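Local structure of Cag-Z (Helicobacter pylori, 1S2X) at residues 8-13 with 109-114; 26-31 with 127-132; 33-38 with 131-136; 82-87 with 169-174. The protein is of unknown function but is encoded in the cag pathogenicity island, which specifies a type IV secretion system, and probably takes part in that system. The protein carries 1 engineered substitution. All blocks are in the same frame, centred on the assembly; numbering follows the deposited sequence.

Interaction 1: 8-13 with 109-114; sequences DELGFN and GEFVAE. Engineered in segment 8-13: Asp-8 (natural residue Met).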
loop_
_atom_site.group_PDB
_atom_site.type_symbol
_atom_site.label_atom_id
_atom_site.label_comp_id
_atom_site.label_asym_id
_atom_site.label_seq_id
_atom_site.Cartn_x
_atom_site.Cartn_y
_atom_site.Cartn_z
ATOM N N ASP A 8 -2.963 21.434 20.792
ATOM C CA ASP A 8 -3.933 20.663 20.024
ATOM C C ASP A 8 -3.495 20.443 18.580
ATOM O O ASP A 8 -4.310 20.284 17.674
ATOM C CB ASP A 8 -5.301 21.345 20.044
ATOM C CG ASP A 8 -5.241 22.841 19.817
ATOM O OD1 ASP A 8 -4.246 23.486 20.212
ATOM O OD2 ASP A 8 -6.215 23.377 19.235
ATOM N N GLU A 9 -2.188 20.423 18.350
ATOM C CA GLU A 9 -1.690 20.047 17.028
ATOM C C GLU A 9 -0.805 18.811 17.143
ATOM O O GLU A 9 0.020 18.505 16.284
ATOM C CB GLU A 9 -0.962 21.227 16.385
ATOM C CG GLU A 9 -1.797 21.910 15.302
ATOM C CD GLU A 9 -1.960 21.061 14.058
ATOM O OE1 GLU A 9 -0.926 20.687 13.459
ATOM O OE2 GLU A 9 -3.117 20.767 13.665
ATOM N N LEU A 10 -1.005 18.079 18.235
ATOM C CA LEU A 10 -0.295 16.863 18.578
ATOM C C LEU A 10 -1.189 15.636 18.409
ATOM O O LEU A 10 -2.412 15.793 18.358
ATOM C CB LEU A 10 0.170 16.911 20.034
ATOM C CG LEU A 10 1.255 17.921 20.384
ATOM C CD1 LEU A 10 1.783 17.666 21.790
ATOM C CD2 LEU A 10 2.375 17.867 19.347
ATOM N N GLY A 11 -0.586 14.453 18.353
ATOM C CA GLY A 11 -1.374 13.231 18.279
ATOM C C GLY A 11 -1.624 12.797 16.844
ATOM O O GLY A 11 -2.561 12.043 16.603
ATOM N N PHE A 12 -0.798 13.296 15.938
ATOM C CA PHE A 12 -0.873 13.002 14.508
ATOM C C PHE A 12 -2.318 13.051 14.000
ATOM O O PHE A 12 -2.833 12.019 13.573
ATOM C CB PHE A 12 -0.244 11.639 14.236
ATOM C CG PHE A 12 0.046 11.399 12.761
ATOM C CD1 PHE A 12 0.568 12.402 11.970
ATOM C CD2 PHE A 12 -0.216 10.162 12.192
ATOM C CE1 PHE A 12 0.837 12.198 10.628
ATOM C CE2 PHE A 12 0.056 9.948 10.849
ATOM C CZ PHE A 12 0.573 10.962 10.068
ATOM N N ASN A 13 -2.905 14.225 14.081
ATOM C CA ASN A 13 -4.226 14.688 13.776
ATOM C C ASN A 13 -4.685 14.247 12.381
ATOM O O ASN A 13 -3.852 13.975 11.528
ATOM C CB ASN A 13 -4.305 16.222 13.775
ATOM C CG ASN A 13 -4.536 16.843 15.132
ATOM O OD1 ASN A 13 -4.968 16.177 16.073
ATOM N ND2 ASN A 13 -4.243 18.139 15.245
ATOM N N GLY A 109 2.246 10.007 28.158
ATOM C CA GLY A 109 1.888 8.693 27.651
ATOM C C GLY A 109 0.647 8.784 26.780
ATOM O O GLY A 109 0.591 8.139 25.732
ATOM N N GLU A 110 -0.329 9.584 27.204
ATOM C CA GLU A 110 -1.542 9.778 26.424
ATOM C C GLU A 110 -1.199 10.145 24.978
ATOM O O GLU A 110 -1.770 9.622 24.025
ATOM C CB GLU A 110 -2.424 10.887 26.993
ATOM C CG GLU A 110 -3.213 10.546 28.242
ATOM C CD GLU A 110 -4.191 9.414 27.996
ATOM O OE1 GLU A 110 -3.738 8.254 28.021
ATOM O OE2 GLU A 110 -5.390 9.686 27.775
ATOM N N PHE A 111 -0.255 11.073 24.862
ATOM C CA PHE A 111 0.080 11.664 23.571
ATOM C C PHE A 111 1.009 10.751 22.778
ATOM O O PHE A 111 0.901 10.659 21.559
ATOM C CB PHE A 111 0.709 13.047 23.760
ATOM C CG PHE A 111 -0.308 14.159 23.964
ATOM C CD1 PHE A 111 -0.988 14.722 22.906
ATOM C CD2 PHE A 111 -0.577 14.646 25.233
ATOM C CE1 PHE A 111 -1.910 15.742 23.070
ATOM C CE2 PHE A 111 -1.488 15.669 25.417
ATOM C CZ PHE A 111 -2.157 16.226 24.342
ATOM N N VAL A 112 1.914 10.074 23.478
ATOM C CA VAL A 112 2.838 9.165 22.799
ATOM C C VAL A 112 2.074 7.965 22.264
ATOM O O VAL A 112 2.322 7.495 21.148
ATOM C CB VAL A 112 3.975 8.774 23.752
ATOM C CG1 VAL A 112 4.569 7.411 23.437
ATOM C CG2 VAL A 112 5.054 9.858 23.694
ATOM N N ALA A 113 1.113 7.457 23.026
ATOM C CA ALA A 113 0.276 6.368 22.543
ATOM C C ALA A 113 -0.629 6.792 21.386
ATOM O O ALA A 113 -0.811 6.043 20.426
ATOM C CB ALA A 113 -0.564 5.821 23.685
ATOM N N GLU A 114 -1.218 7.982 21.452
ATOM C CA GLU A 114 -2.098 8.430 20.377
ATOM C C GLU A 114 -1.322 8.592 19.073
ATOM O O GLU A 114 -1.768 8.191 18.001
ATOM C CB GLU A 114 -2.769 9.756 20.726
ATOM C CG GLU A 114 -3.628 10.357 19.630
ATOM C CD GLU A 114 -5.033 9.801 19.547
ATOM O OE1 GLU A 114 -5.907 10.468 18.957
ATOM O OE2 GLU A 114 -5.279 8.688 20.061
HETATM O O HOH W 1 -5.633 12.667 17.491
#
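Leu-10 and Gly-11 of the N-terminal loop meet Phe-111 and Glu-114, two residues one turn apart on helix 105-135. The side chain of Leu-10 is directed at the helix from its first atom. Its CB lies 3.8 Å from CD1 of Phe-111, with CE1 of the same ring almost as near. Beyond CG, the branch ending in CD1 leans over one face of the ring and comes within 4.2 Å of Phe-111 CD1, and the two side chains cross at about a right angle. Phe-111 holds CG anti to its own carbonyl carbon (chi1 -82°), which brings the ring across to the loop although its CB sets out obliquely.

Gly-11 supplies the polar half of the contact. Its CA is 5.3 Å from the CA of Glu-114, an approach made possible by the lack of a side chain, and its positive phi of 92° suits glycine. CG of Glu-114 packs 3.6 Å from Gly-11 O; the chain then bends at chi2, and OE1 accepts a bond from a water 2.7 Å away. That water also donates to Gly-11 O, which accepts a further hydrogen bond from Asn-118. Within the loop, Asn-13 ND2 donates to the carbonyl O of the engineered Asp-8 at 3.2 Å and to Glu-9 OE2, linking Asn-13 back to the start of the loop.

The loop leads into helix 14-23 and rests on two helices at once: Leu-10 also touches Ala-98 of helix 74-101, whose Glu-94 binds the backbone N of Phe-12, while Phe-111 and Glu-114 belong to helix 105-135.

Interaction 2: 26-31 with 127-132; sequences SLMRNA and VARISD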
loop_
_atom_site.group_PDB
_atom_site.type_symbol
_atom_site.label_atom_id
_atom_site.label_comp_id
_atom_site.label_asym_id
_atom_site.label_seq_id
_atom_site.Cartn_x
_atom_site.Cartn_y
_atom_site.Cartn_z
ATOM N N SER A 26 0.932 12.575 -5.672
ATOM C CA SER A 26 1.192 12.597 -7.108
ATOM C C SER A 26 1.440 11.201 -7.663
ATOM O O SER A 26 0.993 10.900 -8.770
ATOM C CB SER A 26 2.393 13.480 -7.486
ATOM O OG SER A 26 2.540 13.457 -8.908
ATOM N N LEU A 27 2.160 10.359 -6.915
ATOM C CA LEU A 27 2.422 9.041 -7.505
ATOM C C LEU A 27 1.129 8.265 -7.735
ATOM O O LEU A 27 1.093 7.365 -8.577
ATOM C CB LEU A 27 3.401 8.267 -6.634
ATOM C CG LEU A 27 4.877 8.427 -7.016
ATOM C CD1 LEU A 27 5.761 7.615 -6.082
ATOM C CD2 LEU A 27 5.123 8.025 -8.467
HETATM N N MSE A 28 0.074 8.602 -7.007
HETATM C CA MSE A 28 -1.181 7.879 -7.011
HETATM C C MSE A 28 -2.202 8.482 -7.961
HETATM O O MSE A 28 -3.304 7.955 -8.113
HETATM C CB MSE A 28 -1.779 7.864 -5.588
HETATM C CG MSE A 28 -0.866 7.089 -4.641
HETATM SE SE MSE A 28 -0.514 5.449 -5.322
HETATM C CE MSE A 28 -2.122 4.679 -5.061
ATOM N N ARG A 29 -1.825 9.595 -8.589
ATOM C CA ARG A 29 -2.783 10.280 -9.452
ATOM C C ARG A 29 -3.330 9.351 -10.532
ATOM O O ARG A 29 -2.556 8.814 -11.319
ATOM C CB ARG A 29 -2.136 11.511 -10.095
ATOM C CG ARG A 29 -2.111 12.721 -9.160
ATOM C CD ARG A 29 -1.281 13.854 -9.749
ATOM N NE ARG A 29 -1.899 15.151 -9.469
ATOM C CZ ARG A 29 -2.059 16.120 -10.367
ATOM N NH1 ARG A 29 -2.635 17.270 -10.035
ATOM N NH2 ARG A 29 -1.621 15.932 -11.600
ATOM N N ASN A 30 -4.643 9.179 -10.531
ATOM C CA ASN A 30 -5.373 8.444 -11.545
ATOM C C ASN A 30 -5.137 6.938 -11.494
ATOM O O ASN A 30 -5.459 6.241 -12.460
ATOM C CB ASN A 30 -4.990 8.974 -12.938
ATOM C CG ASN A 30 -5.911 10.112 -13.344
ATOM O OD1 ASN A 30 -6.456 10.113 -14.449
ATOM N ND2 ASN A 30 -6.095 11.080 -12.451
ATOM N N ALA A 31 -4.592 6.434 -10.396
ATOM C CA ALA A 31 -4.278 5.011 -10.284
ATOM C C ALA A 31 -5.480 4.121 -10.574
ATOM O O ALA A 31 -5.381 3.125 -11.293
ATOM C CB ALA A 31 -3.754 4.706 -8.897
ATOM N N VAL A 127 -1.108 1.087 3.035
ATOM C CA VAL A 127 -0.489 -0.094 2.436
ATOM C C VAL A 127 -1.540 -1.114 2.004
ATOM O O VAL A 127 -1.420 -1.750 0.955
ATOM C CB VAL A 127 0.494 -0.800 3.389
ATOM C CG1 VAL A 127 0.999 -2.087 2.763
ATOM C CG2 VAL A 127 1.672 0.093 3.745
ATOM N N ALA A 128 -2.604 -1.314 2.775
ATOM C CA ALA A 128 -3.679 -2.234 2.397
ATOM C C ALA A 128 -4.461 -1.740 1.192
ATOM O O ALA A 128 -4.939 -2.462 0.318
ATOM C CB ALA A 128 -4.641 -2.440 3.556
ATOM N N ARG A 129 -4.620 -0.424 1.111
ATOM C CA ARG A 129 -5.340 0.111 -0.039
ATOM C C ARG A 129 -4.540 -0.134 -1.311
ATOM O O ARG A 129 -5.032 -0.560 -2.356
ATOM C CB ARG A 129 -5.597 1.590 0.239
ATOM C CG ARG A 129 -6.113 2.363 -0.964
ATOM C CD ARG A 129 -6.495 3.779 -0.549
ATOM N NE ARG A 129 -5.364 4.688 -0.741
ATOM C CZ ARG A 129 -5.058 5.235 -1.912
ATOM N NH1 ARG A 129 -5.787 4.975 -2.986
ATOM N NH2 ARG A 129 -4.019 6.050 -2.005
ATOM N N ILE A 130 -3.240 0.160 -1.221
ATOM C CA ILE A 130 -2.354 -0.019 -2.360
ATOM C C ILE A 130 -2.237 -1.513 -2.658
ATOM O O ILE A 130 -2.203 -1.878 -3.834
ATOM C CB ILE A 130 -0.958 0.573 -2.156
ATOM C CG1 ILE A 130 -0.814 2.017 -2.668
ATOM C CG2 ILE A 130 0.098 -0.294 -2.816
ATOM C CD1 ILE A 130 -1.921 2.939 -2.212
ATOM N N SER A 131 -2.182 -2.321 -1.594
ATOM C CA SER A 131 -2.119 -3.760 -1.806
ATOM C C SER A 131 -3.348 -4.287 -2.558
ATOM O O SER A 131 -3.214 -5.074 -3.500
ATOM C CB SER A 131 -1.992 -4.502 -0.480
ATOM O OG SER A 131 -1.891 -5.889 -0.757
ATOM N N ASP A 132 -4.535 -3.857 -2.160
ATOM C CA ASP A 132 -5.778 -4.197 -2.846
ATOM C C ASP A 132 -5.768 -3.727 -4.293
ATOM O O ASP A 132 -6.178 -4.440 -5.208
ATOM C CB ASP A 132 -6.963 -3.572 -2.103
ATOM C CG ASP A 132 -7.341 -4.289 -0.826
ATOM O OD1 ASP A 132 -8.137 -3.727 -0.047
ATOM O OD2 ASP A 132 -6.865 -5.412 -0.577
#
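Met-28, present as selenomethionine, is the residue of segment 26-31 that reaches Arg-129 and Ile-130 on helix 105-135. The approach to it begins at Ser-26, whose carbonyl O receives the N-H of Arg-29 at 3.1 Å and closes a type I beta turn through Leu-27 and Met-28. At the third position of that turn, Met-28 directs its side chain toward the helix. CG stands anti to the carbonyl carbon (chi1 -64°), and further bends at chi2 and chi3 bring the methyl, CE, to the front. CE lies against CD1 of Ile-130 at 3.3 Å, shorter than normal for two carbons and of uncertain exact value, and meets CG1 of the same residue at 3.8 Å.

CE also comes within 3.8 Å of Arg-129 NH2, approaching the guanidinium obliquely. Ile-130 CD1 lies over one face of that group, 3.7 Å above the plane and toward its rim. The charge of Arg-129 is answered on its own helix, where NE forms a salt bridge with Glu-126.

Two overlapping turns, sharing Met-28 and Arg-29, form the latter part of the connection between helix 14-23 and helix 31-43 of the all-helical fold. The second, a type II beta turn, runs from Met-28 through Arg-29 and Asn-30 and is closed by Ala-31 N donating to Met-28 O at 3.0 Å. Asn-30 takes the positive phi (71°) that the third position of such a turn needs, and stands just before helix 31-43. Ala-31 opens that helix, and its methyl packs on Tyr-76 of helix 74-101, which Met-28 touches too.

Interaction 3: 33-38 with 131-136; sequences EVRDKF and SDLVAS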
loop_
_atom_site.group_PDB
_atom_site.type_symbol
_atom_site.label_atom_id
_atom_site.label_comp_id
_atom_site.label_asym_id
_atom_site.label_seq_id
_atom_site.Cartn_x
_atom_site.Cartn_y
_atom_site.Cartn_z
ATOM N N GLU A 33 -8.197 4.848 -12.402
ATOM C CA GLU A 33 -8.627 4.943 -13.791
ATOM C C GLU A 33 -7.658 4.242 -14.728
ATOM O O GLU A 33 -8.058 3.690 -15.758
ATOM C CB GLU A 33 -8.752 6.417 -14.214
ATOM C CG GLU A 33 -9.871 7.134 -13.456
ATOM C CD GLU A 33 -9.405 7.956 -12.273
ATOM O OE1 GLU A 33 -10.009 9.021 -12.000
ATOM O OE2 GLU A 33 -8.431 7.579 -11.582
ATOM N N VAL A 34 -6.381 4.291 -14.349
ATOM C CA VAL A 34 -5.360 3.606 -15.148
ATOM C C VAL A 34 -5.569 2.094 -15.099
ATOM O O VAL A 34 -5.525 1.415 -16.133
ATOM C CB VAL A 34 -3.941 3.940 -14.656
ATOM C CG1 VAL A 34 -2.954 2.843 -15.027
ATOM C CG2 VAL A 34 -3.489 5.273 -15.230
ATOM N N ARG A 35 -5.815 1.610 -13.881
ATOM C CA ARG A 35 -6.056 0.170 -13.710
ATOM C C ARG A 35 -7.284 -0.261 -14.501
ATOM O O ARG A 35 -7.257 -1.250 -15.235
ATOM C CB ARG A 35 -6.242 -0.192 -12.240
ATOM C CG ARG A 35 -6.652 -1.636 -11.978
ATOM C CD ARG A 35 -8.135 -1.825 -11.734
ATOM N NE ARG A 35 -8.499 -3.236 -11.580
ATOM C CZ ARG A 35 -9.636 -3.789 -11.954
ATOM N NH1 ARG A 35 -10.585 -3.061 -12.531
ATOM N NH2 ARG A 35 -9.852 -5.083 -11.755
ATOM N N ASP A 36 -8.351 0.511 -14.295
ATOM C CA ASP A 36 -9.632 0.177 -14.904
ATOM C C ASP A 36 -9.496 0.106 -16.416
ATOM O O ASP A 36 -9.946 -0.800 -17.093
ATOM C CB ASP A 36 -10.704 1.197 -14.495
ATOM C CG ASP A 36 -11.224 0.912 -13.097
ATOM O OD1 ASP A 36 -11.912 1.766 -12.501
ATOM O OD2 ASP A 36 -10.939 -0.194 -12.586
ATOM N N LYS A 37 -8.839 1.104 -16.986
ATOM C CA LYS A 37 -8.693 1.172 -18.432
ATOM C C LYS A 37 -7.777 0.086 -18.952
ATOM O O LYS A 37 -8.043 -0.519 -19.991
ATOM C CB LYS A 37 -8.149 2.563 -18.802
ATOM C CG LYS A 37 -8.894 3.185 -19.979
ATOM C CD LYS A 37 -8.000 4.184 -20.700
ATOM C CE LYS A 37 -6.994 3.470 -21.588
ATOM N NZ LYS A 37 -6.798 4.183 -22.883
ATOM N N PHE A 38 -6.684 -0.177 -18.218
ATOM C CA PHE A 38 -5.796 -1.256 -18.679
ATOM C C PHE A 38 -6.564 -2.565 -18.665
ATOM O O PHE A 38 -6.516 -3.350 -19.602
ATOM C CB PHE A 38 -4.529 -1.339 -17.824
ATOM C CG PHE A 38 -3.598 -2.483 -18.232
ATOM C CD1 PHE A 38 -3.542 -3.645 -17.478
ATOM C CD2 PHE A 38 -2.805 -2.373 -19.359
ATOM C CE1 PHE A 38 -2.717 -4.703 -17.835
ATOM C CE2 PHE A 38 -1.997 -3.435 -19.746
ATOM C CZ PHE A 38 -1.975 -4.599 -19.004
ATOM N N SER A 131 -2.182 -2.321 -1.594
ATOM C CA SER A 131 -2.119 -3.760 -1.806
ATOM C C SER A 131 -3.348 -4.287 -2.558
ATOM O O SER A 131 -3.214 -5.074 -3.500
ATOM C CB SER A 131 -1.992 -4.502 -0.480
ATOM O OG SER A 131 -1.891 -5.889 -0.757
ATOM N N ASP A 132 -4.535 -3.857 -2.160
ATOM C CA ASP A 132 -5.778 -4.197 -2.846
ATOM C C ASP A 132 -5.768 -3.727 -4.293
ATOM O O ASP A 132 -6.178 -4.440 -5.208
ATOM C CB ASP A 132 -6.963 -3.572 -2.103
ATOM C CG ASP A 132 -7.341 -4.289 -0.826
ATOM O OD1 ASP A 132 -8.137 -3.727 -0.047
ATOM O OD2 ASP A 132 -6.865 -5.412 -0.577
ATOM N N LEU A 133 -5.289 -2.515 -4.570
ATOM C CA LEU A 133 -5.235 -2.069 -5.956
ATOM C C LEU A 133 -4.308 -2.933 -6.800
ATOM O O LEU A 133 -4.610 -3.279 -7.939
ATOM C CB LEU A 133 -4.782 -0.606 -6.004
ATOM C CG LEU A 133 -4.519 0.016 -7.377
ATOM C CD1 LEU A 133 -5.813 0.279 -8.130
ATOM C CD2 LEU A 133 -3.720 1.309 -7.199
ATOM N N VAL A 134 -3.146 -3.298 -6.260
ATOM C CA VAL A 134 -2.209 -4.039 -7.106
ATOM C C VAL A 134 -2.741 -5.440 -7.392
ATOM O O VAL A 134 -2.591 -5.948 -8.503
ATOM C CB VAL A 134 -0.818 -4.103 -6.463
ATOM C CG1 VAL A 134 0.090 -5.062 -7.222
ATOM C CG2 VAL A 134 -0.200 -2.706 -6.448
ATOM N N ALA A 135 -3.369 -6.015 -6.372
ATOM C CA ALA A 135 -3.987 -7.310 -6.505
ATOM C C ALA A 135 -5.092 -7.276 -7.569
ATOM O O ALA A 135 -5.304 -8.281 -8.252
ATOM C CB ALA A 135 -4.559 -7.794 -5.181
ATOM N N SER A 136 -5.801 -6.159 -7.717
ATOM C CA SER A 136 -6.864 -6.099 -8.718
ATOM C C SER A 136 -6.386 -6.097 -10.158
ATOM O O SER A 136 -7.264 -6.104 -11.032
ATOM C CB SER A 136 -7.710 -4.830 -8.480
ATOM O OG SER A 136 -7.056 -3.736 -9.113
#
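The guanidinium of Arg-35 meets Ser-136 along one edge and Asp-36 along another, with both acceptors close to its plane. Approaching side-on, NE and NH2 converge on a single atom, the carbonyl O of Ser-136. NH2 makes the shorter bond, 2.9 Å, with its N-H pointing fairly straight at the oxygen (150°). NE is 3.2 Å from that O and sits well above the carbonyl plane, on the same face as NH2. At another edge, NH1 forms a salt bridge with OD2 of Asp-36 at 2.9 Å, meeting the oxygen nearly in line with its C-O bond. Held by both Ser-136 and Asp-36, the flat group has little freedom to turn about its last bonds. Tyr-137 and Pro-139 also touch the Arg-35 side chain.

Ser-136 follows directly on the last turn of helix 105-135, so Arg-35, from helix 31-43, brings its positive charge to the C-terminal end of a helix. The negative end of the helix dipole would probably favour this placing. The serine hydroxyl is turned back to its own helix: with OG between the backbone N and the carbonyl carbon (chi1 84°), it donates to Leu-133 O at 2.8 Å. The same OG accepts a weak bond from Arg-35 NE at 2.9 Å, so the hydroxyl adds a weak second link beside the two bonds to Ser-136 O.

Nearer the backbone the contact is apolar. CB of Arg-35 lies 4.2 Å from CD1 of Leu-133, before the arginine chain bends at chi2 on its way to Ser-136. Leu-133 itself rests on Tyr-76 of helix 74-101.

Interaction 4: 82-87 with 169-174; sequences NLVLAS and NEIVQD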
loop_
_atom_site.group_PDB
_atom_site.type_symbol
_atom_site.label_atom_id
_atom_site.label_comp_id
_atom_site.label_asym_id
_atom_site.label_seq_id
_atom_site.Cartn_x
_atom_site.Cartn_y
_atom_site.Cartn_z
ATOM N N ASN A 82 7.631 6.769 0.763
ATOM C CA ASN A 82 7.587 8.206 0.975
ATOM C C ASN A 82 6.578 8.589 2.053
ATOM O O ASN A 82 6.864 9.369 2.953
ATOM C CB ASN A 82 7.209 8.929 -0.314
ATOM C CG ASN A 82 8.252 8.716 -1.397
ATOM O OD1 ASN A 82 9.277 8.081 -1.138
ATOM N ND2 ASN A 82 7.977 9.241 -2.587
ATOM N N LEU A 83 5.376 8.029 1.936
ATOM C CA LEU A 83 4.310 8.261 2.892
ATOM C C LEU A 83 4.690 7.828 4.296
ATOM O O LEU A 83 4.498 8.546 5.273
ATOM C CB LEU A 83 3.043 7.481 2.475
ATOM C CG LEU A 83 1.890 7.634 3.476
ATOM C CD1 LEU A 83 0.754 8.410 2.835
ATOM C CD2 LEU A 83 1.425 6.279 3.978
ATOM N N VAL A 84 5.220 6.611 4.401
ATOM C CA VAL A 84 5.612 6.072 5.698
ATOM C C VAL A 84 6.688 6.936 6.351
ATOM O O VAL A 84 6.608 7.194 7.556
ATOM C CB VAL A 84 6.109 4.625 5.581
ATOM C CG1 VAL A 84 6.781 4.150 6.867
ATOM C CG2 VAL A 84 4.933 3.725 5.216
ATOM N N LEU A 85 7.657 7.352 5.542
ATOM C CA LEU A 85 8.758 8.172 6.025
ATOM C C LEU A 85 8.229 9.508 6.542
ATOM O O LEU A 85 8.548 9.921 7.660
ATOM C CB LEU A 85 9.794 8.364 4.923
ATOM C CG LEU A 85 11.074 9.110 5.315
ATOM C CD1 LEU A 85 11.843 8.356 6.388
ATOM C CD2 LEU A 85 11.942 9.346 4.091
ATOM N N ALA A 86 7.426 10.147 5.700
ATOM C CA ALA A 86 6.864 11.458 5.962
ATOM C C ALA A 86 5.999 11.452 7.230
ATOM O O ALA A 86 6.017 12.466 7.932
ATOM C CB ALA A 86 6.029 11.984 4.806
ATOM N N SER A 87 5.301 10.361 7.465
ATOM C CA SER A 87 4.450 10.111 8.616
ATOM C C SER A 87 5.309 9.943 9.872
ATOM O O SER A 87 4.982 10.449 10.943
ATOM C CB SER A 87 3.583 8.867 8.395
ATOM O OG SER A 87 2.523 9.097 7.482
ATOM N N ASN A 169 5.557 -6.442 2.055
ATOM C CA ASN A 169 5.813 -7.038 3.358
ATOM C C ASN A 169 6.991 -6.379 4.070
ATOM O O ASN A 169 6.925 -6.187 5.285
ATOM C CB ASN A 169 6.087 -8.539 3.261
ATOM C CG ASN A 169 4.887 -9.326 2.777
ATOM O OD1 ASN A 169 3.825 -8.759 2.511
ATOM N ND2 ASN A 169 5.070 -10.640 2.656
ATOM N N GLU A 170 8.058 -6.047 3.359
ATOM C CA GLU A 170 9.191 -5.343 3.948
ATOM C C GLU A 170 8.802 -3.967 4.483
ATOM O O GLU A 170 9.288 -3.523 5.526
ATOM C CB GLU A 170 10.313 -5.160 2.925
ATOM C CG GLU A 170 10.810 -6.471 2.338
ATOM C CD GLU A 170 11.832 -6.220 1.235
ATOM O OE1 GLU A 170 11.688 -5.199 0.533
ATOM O OE2 GLU A 170 12.766 -7.040 1.111
ATOM N N ILE A 171 7.916 -3.288 3.756
ATOM C CA ILE A 171 7.426 -1.991 4.216
ATOM C C ILE A 171 6.590 -2.127 5.485
ATOM O O ILE A 171 6.760 -1.367 6.439
ATOM C CB ILE A 171 6.603 -1.283 3.132
ATOM C CG1 ILE A 171 7.419 -0.837 1.910
ATOM C CG2 ILE A 171 5.854 -0.100 3.730
ATOM C CD1 ILE A 171 6.646 0.115 1.022
ATOM N N VAL A 172 5.675 -3.088 5.532
ATOM C CA VAL A 172 4.895 -3.293 6.752
ATOM C C VAL A 172 5.836 -3.605 7.915
ATOM O O VAL A 172 5.573 -3.291 9.079
ATOM C CB VAL A 172 3.877 -4.422 6.548
ATOM C CG1 VAL A 172 3.332 -4.957 7.862
ATOM C CG2 VAL A 172 2.735 -3.939 5.656
ATOM N N GLN A 173 6.954 -4.243 7.576
ATOM C CA GLN A 173 7.917 -4.650 8.594
ATOM C C GLN A 173 8.630 -3.426 9.159
ATOM O O GLN A 173 8.916 -3.354 10.351
ATOM C CB GLN A 173 8.940 -5.655 8.056
ATOM C CG GLN A 173 8.518 -7.105 8.254
ATOM C CD GLN A 173 9.493 -8.120 7.702
ATOM O OE1 GLN A 173 9.554 -8.348 6.491
ATOM N NE2 GLN A 173 10.268 -8.758 8.593
ATOM N N ASP A 174 8.901 -2.471 8.273
ATOM C CA ASP A 174 9.542 -1.236 8.712
ATOM C C ASP A 174 8.585 -0.324 9.484
ATOM O O ASP A 174 9.032 0.386 10.393
ATOM C CB ASP A 174 10.119 -0.503 7.507
ATOM C CG ASP A 174 10.917 0.728 7.885
ATOM O OD1 ASP A 174 10.392 1.831 7.597
ATOM O OD2 ASP A 174 12.031 0.591 8.435
#
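Val-84 and Ile-171 mark the nearest approach of two helical segments, their CA atoms 8.4 Å apart, and both point their side chains into the space between. The touching atoms are methyl groups: CG2 of Val-84 meets CG2 of Ile-171 at 4.2 Å, an ordinary van der Waals contact. The other branch of the valine, CG1, lies 4.4 Å from OD1 of Asp-174. Val-84 therefore touches two residues one turn apart on its partner, CG2 reaching Ile-171 and CG1 lying loosely by Asp-174. No hydrogen bond crosses between the segments. The carboxylate of Asp-174 finds its polar partner on its own helix, where OD1 forms a salt bridge with Lys-178.

In Ile-171 it is the shorter branch, CG2, that makes the contact with Val-84. With CG1 anti to the carbonyl carbon (chi1 -68°), CD1 of the longer branch does not touch the valine. Ile-171 also packs on Tyr-77 and Leu-80, earlier on the helix that carries Val-84. Both segments keep their helical backbone bonds, Ala-86 N to Asn-82 O and Asp-174 N to Glu-170 O among them. In segment 82-87 the hydroxyl of Ser-87 adds to this pairing, donating to Leu-83 O at 3.0 Å. That carbonyl also receives the N-H of Ser-87, the two donors arriving from opposite faces of its plane, so the serine hydroxyl is satisfied within its own helix.

Helix 74-101 thus meets helix 161-183 through Val-84 together with Tyr-77 and Leu-80, while Leu-83 and Ser-87 face other parts of the bundle, packing on Phe-122 of helix 105-135 and on Ile-20 of helix 14-23.

How the interactions relate
Interactions 1, 2 and 3 all use helix 105-135, at successive positions toward its C-terminal end, while interaction 4 joins helices 74-101 and 161-183. Interaction 4 is buried and mainly apolar, without a hydrogen bond across it; interaction 3 lies at the surface and depends on arginine hydrogen bonds. Interactions 1 and 2 are partly buried and both set a loop against a helix, but a water bridges the first and methyl packing dominates the second. Interactions 2 and 3 adjoin through Ala-31 and Leu-133. Interaction 4 reaches interaction 2 through Val-127 and Val-172, and interaction 1 through Ser-87 and Phe-12. Interactions 1 and 3, about 35 Å apart between centres, lie on opposite sides of the chain's centre.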